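Local coordinates for DUF1254 domain-containing protein (Vibrio parahaemolyticus, PDB 3U07) that is of unknown function but is probably an exported protein that joins a DUF1254 region to a DUF1214 region in one chain, at residues A[111-116]-A[120-125]; A[86-91]-A[305-310]; A[351-354]-A[359-362]. The protein carries 2 engineered substitutions. All coordinates share one frame; numbering follows the deposited sequence.

Contact 1: residues A[111-116]-A[120-125]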
loop_
_atom_site.group_PDB
_atom_site.type_symbol
_atom_site.label_atom_id
_atom_site.label_comp_id
_atom_site.label_asym_id
_atom_site.label_seq_id
_atom_site.Cartn_x
_atom_site.Cartn_y
_atom_site.Cartn_z
ATOM N N LEU A 111 -10.434 -2.991 3.244
ATOM C CA LEU A 111 -9.712 -4.241 3.477
ATOM C C LEU A 111 -8.879 -4.352 2.200
ATOM O O LEU A 111 -9.418 -4.482 1.103
ATOM C CB LEU A 111 -10.669 -5.427 3.604
ATOM C CG LEU A 111 -10.045 -6.831 3.577
ATOM C CD1 LEU A 111 -8.973 -6.959 4.653
ATOM C CD2 LEU A 111 -11.141 -7.866 3.784
ATOM N N HIS A 112 -7.563 -4.280 2.347
ATOM C CA HIS A 112 -6.665 -4.310 1.199
ATOM C C HIS A 112 -5.684 -5.479 1.265
ATOM O O HIS A 112 -4.951 -5.621 2.239
ATOM C CB HIS A 112 -5.910 -2.978 1.157
ATOM C CG HIS A 112 -4.878 -2.887 0.079
ATOM N ND1 HIS A 112 -3.705 -2.177 0.238
ATOM C CD2 HIS A 112 -4.843 -3.394 -1.174
ATOM C CE1 HIS A 112 -2.993 -2.255 -0.870
ATOM N NE2 HIS A 112 -3.661 -2.988 -1.744
ATOM N N THR A 113 -5.670 -6.311 0.226
ATOM C CA THR A 113 -4.762 -7.451 0.189
ATOM C C THR A 113 -3.938 -7.431 -1.081
ATOM O O THR A 113 -4.414 -7.005 -2.132
ATOM C CB THR A 113 -5.522 -8.811 0.261
ATOM O OG1 THR A 113 -6.494 -8.875 -0.792
ATOM C CG2 THR A 113 -6.227 -8.973 1.609
HETATM N N MSE A 114 -2.696 -7.892 -0.975
HETATM C CA MSE A 114 -1.791 -7.935 -2.120
HETATM C C MSE A 114 -1.031 -9.248 -2.101
HETATM O O MSE A 114 -0.759 -9.795 -1.030
HETATM C CB MSE A 114 -0.806 -6.762 -2.061
HETATM C CG MSE A 114 -1.483 -5.401 -2.202
HETATM SE SE MSE A 114 -0.227 -3.918 -2.171
HETATM C CE MSE A 114 0.029 -3.917 -0.260
ATOM N N ASP A 115 -0.695 -9.761 -3.277
ATOM C CA ASP A 115 0.038 -11.010 -3.333
ATOM C C ASP A 115 1.538 -10.760 -3.378
ATOM O O ASP A 115 1.988 -9.604 -3.436
ATOM C CB ASP A 115 -0.409 -11.870 -4.527
ATOM C CG ASP A 115 -0.171 -11.210 -5.877
ATOM O OD1 ASP A 115 0.837 -10.488 -6.044
ATOM O OD2 ASP A 115 -0.996 -11.442 -6.791
HETATM N N MSE A 116 2.302 -11.850 -3.342
HETATM C CA MSE A 116 3.759 -11.784 -3.344
HETATM C C MSE A 116 4.393 -11.305 -4.650
HETATM O O MSE A 116 5.615 -11.263 -4.770
HETATM C CB MSE A 116 4.323 -13.152 -2.951
HETATM C CG MSE A 116 3.925 -13.572 -1.542
HETATM SE SE MSE A 116 4.605 -12.341 -0.194
HETATM C CE MSE A 116 6.427 -12.960 -0.266
ATOM N N THR A 120 -2.265 -5.890 -6.149
ATOM C CA THR A 120 -3.390 -5.793 -5.230
ATOM C C THR A 120 -4.406 -6.816 -5.775
ATOM O O THR A 120 -4.681 -6.836 -6.977
ATOM C CB THR A 120 -4.005 -4.373 -5.247
ATOM O OG1 THR A 120 -3.198 -3.495 -4.447
ATOM C CG2 THR A 120 -5.428 -4.395 -4.709
ATOM N N ASN A 121 -4.917 -7.699 -4.920
ATOM C CA ASN A 121 -5.893 -8.682 -5.389
ATOM C C ASN A 121 -7.253 -8.527 -4.725
ATOM O O ASN A 121 -8.183 -9.281 -5.000
ATOM C CB ASN A 121 -5.373 -10.126 -5.232
ATOM C CG ASN A 121 -4.861 -10.444 -3.830
ATOM O OD1 ASN A 121 -5.175 -9.765 -2.853
ATOM N ND2 ASN A 121 -4.079 -11.515 -3.733
ATOM N N ALA A 122 -7.367 -7.539 -3.848
ATOM C CA ALA A 122 -8.637 -7.256 -3.201
ATOM C C ALA A 122 -8.603 -5.893 -2.530
ATOM O O ALA A 122 -7.610 -5.513 -1.904
ATOM C CB ALA A 122 -8.981 -8.332 -2.184
ATOM N N ALA A 123 -9.694 -5.154 -2.683
ATOM C CA ALA A 123 -9.827 -3.840 -2.073
ATOM C C ALA A 123 -11.306 -3.636 -1.777
ATOM O O ALA A 123 -12.011 -2.973 -2.535
ATOM C CB ALA A 123 -9.325 -2.753 -3.025
ATOM N N PHE A 124 -11.779 -4.243 -0.695
ATOM C CA PHE A 124 -13.172 -4.106 -0.296
ATOM C C PHE A 124 -13.228 -2.875 0.593
ATOM O O PHE A 124 -12.423 -2.738 1.514
ATOM C CB PHE A 124 -13.634 -5.335 0.494
ATOM C CG PHE A 124 -13.596 -6.610 -0.296
ATOM C CD1 PHE A 124 -14.450 -6.797 -1.383
ATOM C CD2 PHE A 124 -12.690 -7.621 0.031
ATOM C CE1 PHE A 124 -14.405 -7.972 -2.133
ATOM C CE2 PHE A 124 -12.636 -8.800 -0.710
ATOM C CZ PHE A 124 -13.494 -8.979 -1.797
ATOM N N SER A 125 -14.164 -1.974 0.323
ATOM C CA SER A 125 -14.244 -0.773 1.141
ATOM C C SER A 125 -15.537 0.009 1.008
ATOM O O SER A 125 -16.370 -0.251 0.129
ATOM C CB SER A 125 -13.077 0.162 0.815
ATOM O OG SER A 125 -13.441 1.092 -0.184
#

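Contact 2: residues A[86-91]-A[305-310]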
loop_
_atom_site.group_PDB
_atom_site.type_symbol
_atom_site.label_atom_id
_atom_site.label_comp_id
_atom_site.label_asym_id
_atom_site.label_seq_id
_atom_site.Cartn_x
_atom_site.Cartn_y
_atom_site.Cartn_z
HETATM N N MSE A 86 -3.133 -5.245 10.550
HETATM C CA MSE A 86 -2.220 -5.875 9.605
HETATM C C MSE A 86 -2.023 -7.348 9.895
HETATM O O MSE A 86 -2.197 -7.806 11.024
HETATM C CB MSE A 86 -0.848 -5.199 9.640
HETATM C CG MSE A 86 -0.830 -3.750 9.199
HETATM SE SE MSE A 86 0.928 -2.997 9.457
HETATM C CE MSE A 86 1.200 -3.557 11.280
ATOM N N GLY A 87 -1.647 -8.083 8.859
ATOM C CA GLY A 87 -1.406 -9.497 9.017
ATOM C C GLY A 87 -1.005 -10.115 7.700
ATOM O O GLY A 87 -0.908 -9.432 6.678
ATOM N N TRP A 88 -0.759 -11.417 7.737
ATOM C CA TRP A 88 -0.393 -12.170 6.555
ATOM C C TRP A 88 -1.280 -13.400 6.498
ATOM O O TRP A 88 -1.388 -14.144 7.469
ATOM C CB TRP A 88 1.070 -12.607 6.620
ATOM C CG TRP A 88 2.044 -11.485 6.498
ATOM C CD1 TRP A 88 2.558 -10.726 7.511
ATOM C CD2 TRP A 88 2.617 -10.985 5.286
ATOM N NE1 TRP A 88 3.421 -9.782 7.001
ATOM C CE2 TRP A 88 3.474 -9.917 5.638
ATOM C CE3 TRP A 88 2.488 -11.334 3.935
ATOM C CZ2 TRP A 88 4.204 -9.198 4.686
ATOM C CZ3 TRP A 88 3.217 -10.618 2.987
ATOM C CH2 TRP A 88 4.061 -9.560 3.370
ATOM N N LEU A 89 -1.927 -13.594 5.359
ATOM C CA LEU A 89 -2.795 -14.739 5.148
ATOM C C LEU A 89 -1.958 -15.842 4.521
ATOM O O LEU A 89 -0.990 -15.567 3.807
ATOM C CB LEU A 89 -3.926 -14.372 4.177
ATOM C CG LEU A 89 -5.299 -13.891 4.651
ATOM C CD1 LEU A 89 -5.215 -13.156 5.967
ATOM C CD2 LEU A 89 -5.906 -13.030 3.557
ATOM N N ASP A 90 -2.319 -17.088 4.802
ATOM C CA ASP A 90 -1.636 -18.232 4.201
ATOM C C ASP A 90 -2.763 -19.156 3.798
ATOM O O ASP A 90 -3.441 -19.721 4.654
ATOM C CB ASP A 90 -0.710 -18.939 5.191
ATOM C CG ASP A 90 -0.148 -20.240 4.631
ATOM O OD1 ASP A 90 -0.148 -20.424 3.394
ATOM O OD2 ASP A 90 0.305 -21.081 5.429
ATOM N N VAL A 91 -2.975 -19.293 2.494
ATOM C CA VAL A 91 -4.054 -20.136 1.991
ATOM C C VAL A 91 -3.555 -21.447 1.375
ATOM O O VAL A 91 -4.309 -22.148 0.698
ATOM C CB VAL A 91 -4.882 -19.371 0.932
ATOM C CG1 VAL A 91 -5.410 -18.059 1.529
ATOM C CG2 VAL A 91 -4.019 -19.075 -0.294
ATOM N N GLY A 305 6.922 3.114 -3.767
ATOM C CA GLY A 305 6.022 2.978 -2.617
ATOM C C GLY A 305 5.375 1.629 -2.334
ATOM O O GLY A 305 4.144 1.485 -2.277
ATOM N N GLN A 306 6.232 0.656 -2.065
ATOM C CA GLN A 306 5.808 -0.706 -1.794
ATOM C C GLN A 306 4.565 -0.857 -0.935
ATOM O O GLN A 306 4.393 -0.151 0.054
ATOM C CB GLN A 306 6.969 -1.507 -1.193
ATOM C CG GLN A 306 6.740 -3.014 -1.164
ATOM C CD GLN A 306 7.874 -3.753 -0.472
ATOM O OE1 GLN A 306 8.361 -3.315 0.568
ATOM N NE2 GLN A 306 8.293 -4.884 -1.040
ATOM N N TRP A 307 3.702 -1.786 -1.343
ATOM C CA TRP A 307 2.454 -2.083 -0.645
ATOM C C TRP A 307 1.408 -0.970 -0.764
ATOM O O TRP A 307 0.402 -0.975 -0.056
ATOM C CB TRP A 307 2.728 -2.376 0.837
ATOM C CG TRP A 307 3.757 -3.449 1.060
ATOM C CD1 TRP A 307 4.889 -3.356 1.824
ATOM C CD2 TRP A 307 3.760 -4.771 0.503
ATOM N NE1 TRP A 307 5.593 -4.536 1.780
ATOM C CE2 TRP A 307 4.919 -5.424 0.984
ATOM C CE3 TRP A 307 2.886 -5.476 -0.339
ATOM C CZ2 TRP A 307 5.239 -6.739 0.629
ATOM C CZ3 TRP A 307 3.205 -6.786 -0.688
ATOM C CH2 TRP A 307 4.368 -7.404 -0.196
ATOM N N GLY A 308 1.643 -0.026 -1.669
ATOM C CA GLY A 308 0.705 1.066 -1.847
ATOM C C GLY A 308 -0.606 0.676 -2.506
ATOM O O GLY A 308 -0.672 -0.243 -3.329
ATOM N N LEU A 309 -1.663 1.381 -2.121
ATOM C CA LEU A 309 -3.000 1.162 -2.666
ATOM C C LEU A 309 -3.090 1.674 -4.097
ATOM O O LEU A 309 -2.377 2.604 -4.476
ATOM C CB LEU A 309 -4.043 1.921 -1.840
ATOM C CG LEU A 309 -4.611 1.322 -0.556
ATOM C CD1 LEU A 309 -5.323 2.403 0.237
ATOM C CD2 LEU A 309 -5.581 0.192 -0.903
ATOM N N PRO A 310 -3.949 1.053 -4.919
ATOM C CA PRO A 310 -4.100 1.515 -6.301
ATOM C C PRO A 310 -4.635 2.947 -6.152
ATOM O O PRO A 310 -5.422 3.226 -5.249
ATOM C CB PRO A 310 -5.145 0.560 -6.869
ATOM C CG PRO A 310 -4.840 -0.728 -6.120
ATOM C CD PRO A 310 -4.653 -0.225 -4.706
#

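Contact 3: residues A[351-354]-A[359-362]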
loop_
_atom_site.group_PDB
_atom_site.type_symbol
_atom_site.label_atom_id
_atom_site.label_comp_id
_atom_site.label_asym_id
_atom_site.label_seq_id
_atom_site.Cartn_x
_atom_site.Cartn_y
_atom_site.Cartn_z
ATOM N N THR A 351 -1.755 16.661 5.683
ATOM C CA THR A 351 -1.104 16.436 6.970
ATOM C C THR A 351 0.301 17.025 6.996
ATOM O O THR A 351 0.999 17.032 5.983
ATOM C CB THR A 351 -1.031 14.915 7.274
ATOM O OG1 THR A 351 -2.341 14.342 7.148
ATOM C CG2 THR A 351 -0.503 14.663 8.683
ATOM N N ILE A 352 0.714 17.506 8.163
ATOM C CA ILE A 352 2.031 18.109 8.321
ATOM C C ILE A 352 3.041 17.172 8.973
ATOM O O ILE A 352 2.751 16.544 9.988
ATOM C CB ILE A 352 1.942 19.399 9.169
ATOM C CG1 ILE A 352 0.992 20.392 8.495
ATOM C CG2 ILE A 352 3.332 20.004 9.360
ATOM C CD1 ILE A 352 1.347 20.697 7.045
ATOM N N TYR A 353 4.230 17.097 8.382
ATOM C CA TYR A 353 5.303 16.249 8.891
ATOM C C TYR A 353 6.608 17.045 8.949
ATOM O O TYR A 353 6.833 17.940 8.131
ATOM C CB TYR A 353 5.512 15.044 7.968
ATOM C CG TYR A 353 4.303 14.154 7.796
ATOM C CD1 TYR A 353 4.103 13.043 8.619
ATOM C CD2 TYR A 353 3.359 14.418 6.803
ATOM C CE1 TYR A 353 2.994 12.217 8.453
ATOM C CE2 TYR A 353 2.247 13.601 6.631
ATOM C CZ TYR A 353 2.071 12.503 7.456
ATOM O OH TYR A 353 0.974 11.696 7.277
ATOM N N GLY A 354 7.463 16.720 9.915
ATOM C CA GLY A 354 8.739 17.403 10.019
ATOM C C GLY A 354 9.713 16.733 9.068
ATOM O O GLY A 354 9.710 15.510 8.941
ATOM N N LEU A 359 7.998 12.436 10.833
ATOM C CA LEU A 359 6.872 12.101 11.695
ATOM C C LEU A 359 6.054 13.364 11.901
ATOM O O LEU A 359 6.512 14.465 11.589
ATOM C CB LEU A 359 7.359 11.625 13.065
ATOM C CG LEU A 359 8.384 10.499 13.195
ATOM C CD1 LEU A 359 8.593 10.212 14.672
ATOM C CD2 LEU A 359 7.908 9.246 12.466
HETATM N N MSE A 360 4.841 13.208 12.425
HETATM C CA MSE A 360 4.007 14.368 12.700
HETATM C C MSE A 360 4.741 15.177 13.763
HETATM O O MSE A 360 5.562 14.634 14.506
HETATM C CB MSE A 360 2.634 13.936 13.207
HETATM C CG MSE A 360 1.597 13.849 12.103
HETATM SE SE MSE A 360 0.029 12.836 12.590
HETATM C CE MSE A 360 0.433 11.213 11.616
ATOM N N ALA A 361 4.452 16.471 13.837
ATOM C CA ALA A 361 5.128 17.327 14.799
ATOM C C ALA A 361 4.250 17.760 15.958
ATOM O O ALA A 361 3.076 18.089 15.787
ATOM C CB ALA A 361 5.700 18.551 14.089
ATOM N N LYS A 362 4.847 17.760 17.144
ATOM C CA LYS A 362 4.154 18.144 18.360
ATOM C C LYS A 362 3.692 19.593 18.329
ATOM O O LYS A 362 4.410 20.477 17.868
ATOM C CB LYS A 362 5.075 17.936 19.568
ATOM C CG LYS A 362 4.512 18.446 20.888
ATOM C CD LYS A 362 5.471 18.183 22.033
ATOM C CE LYS A 362 4.760 17.479 23.175
ATOM N NZ LYS A 362 4.147 16.199 22.718
#

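Contact 1: residues A[111-116]-A[120-125]
Leu111 to Asp115 and Thr120 to Ser125 form the two arms of a beta hairpin, antiparallel at 168° with axes 4.5 Å apart, and they illustrate how one extra residue is absorbed without breaking the ladder. Leu111 and Phe124 are joined by bonds in both directions, Leu111 N to Phe124 O (2.6 Å) and Phe124 N to Leu111 O. His112 and Ala123 make the next, non-hydrogen-bonded pair. Asn121 and Ala122 then both oppose Thr113 in a classic beta bulge: Thr113 N bonds Ala122 O, Asn121 N bonds Thr113 O at 2.9 Å, and the bond from Ala122 N to that same oxygen is weak.

The shift brings Thr120 level with Met114 and leaves it where His112 can reach it. With CG swung opposite the backbone N (chi1 176°), His112 sends its imidazole over toward strand 120-125, at about a right angle to the Thr120 side chain, and NE2 meets Thr120 OG1 at the ring edge in a nearly straight hydrogen bond of 2.8 Å. Met114 CG lies 3.4 Å from the same Thr120 OG1. On the other face, Leu111 and Phe124 run side by side, and Leu111 CD2 touches the ring edge at Phe124 CD2 (4.1 Å).

Strand 161-169 pairs with the far side of 109-115, leaving 120-125 outermost in this four-stranded sheet. The face bearing Leu111, Thr113, Ala122 and Phe124 packs on strands 134-140 and 153-157 of a second sheet, where Phe124 stacks with Phe136. The His112 face meets the loop 305-310, and Ser125 caps helix 126-129.

Contact 2: residues A[86-91]-A[305-310]
Trp88 and Trp307 meet in an offset edge-to-face aromatic pair, which joins an outermost strand of an antiparallel sheet, 82-90, to the loop that follows helix 295-305. More than two hundred residues separate the two indoles along the chain. The rim of the Trp88 six-membered ring points at Trp307: atom CH2 of Trp88 comes 4.1 Å from CZ2 of Trp307, and the adjoining CH2 of Trp307 is scarcely farther. The six-membered rings have centroids 5.9 Å apart and planes at 84°, a nearly perpendicular setting in which the edge of Trp88 is turned toward the face of Trp307 but displaced to its rim.

Gly305 to Gly308 form a type II beta turn, closed by a weak bond from Gly308 N to Gly305 O, and Trp307 has a positive phi of 70°, the conformation expected at the third position of such a turn. The turn helps to place Trp307: its CB bond is directed toward the strand, and CG lies opposite the carbonyl carbon, beside the backbone N (chi1 -54°). The neighbouring Gln306 lies against one face of that indole, its CG 3.4 Å above the ring plane and displaced toward the rim. Trp307 N is in turn fixed by a hydrogen bond to His118 NE2.

Phe47 meets Trp88 and Phe46 meets Trp307 edge-to-face, both from helix 26-52, while Lys163 of the adjacent strand makes a cation-pi contact with Trp307. The whole is an aromatic cluster in which edge-to-face pairs predominate, knitting together sheet, helix and turn.

Contact 3: residues A[351-354]-A[359-362]
Tyr353 and Met360 lie side by side and point the same way, the phenol ring on strand 347-354 and the selenomethionine chain on the loop beyond it. They meet where the terminal methyl CE of Met360 comes 4.2 Å from Tyr353 CE1, on the flank of the ring. Closer to the backbone, the carbonyl carbon C of Leu359 lies at the ring edge of Tyr353, with Tyr353 CD1 to Leu359 C at 3.8 Å. The Met360 chain is extended at chi2 but turns at chi3 (-104°), and that turn brings the methyl alongside the ring.

The base of the same side chain rests on the preceding residues of the strand. Met360 CG sits 3.6 Å from the carbonyl oxygen Ile352 O and 4.1 Å from the methyl CG2 of Thr351, whose side chain it crosses at a slant. Met360 thus spans three successive strand residues, although its CB bond starts out directed away from them.

What holds the loop at this height is a backbone bond. Gly354 N donates to Leu359 O over 3.0 Å. The same oxygen, Leu359 O, receives a C-H contact from Tyr353 CA at 3.5 Å, so two donors from consecutive residues converge on it. The CB bond of Leu359 is directed away from the strand, whereas that of Ala361 is directed toward it.

The hydroxyl of Tyr353 reaches beyond this pair, hydrogen-bonding to Ile78 O and to Arg413 NH1. Strand 347-354 runs antiparallel to strand 408-417, which supplies Ile411 and Tyr409 as backbone partners of Thr351 and Tyr353, and the Tyr409 ring also meets that of Tyr353. The loop 359-362 leads on toward strand 369-371, the outermost strand beyond 347-354 in the same antiparallel sheet.

Overall arrangement
Segment 86-91 comes first in the chain, contact 1 follows, and segment 305-310 returns much later to complete contact 2; contact 3 comes last. The centres of contacts 1 and 2 are about 7 Å apart, and both use the sheet 82-90, 161-169, 109-115, 120-125. The loop 305-310 of contact 2 also packs on contact 1, Trp307 on Met114, Leu309 on His112 and Pro310 on Thr120. Contact 3, in the DUF1214 range, has its centre about 28 Å from that of contact 1 and about 25 Å from that of contact 2. Its sheet repeats the strand order 1-4-2-3, and contact 3 lies at the loop from second to third strand, consistent with two related halves whose families share a clan.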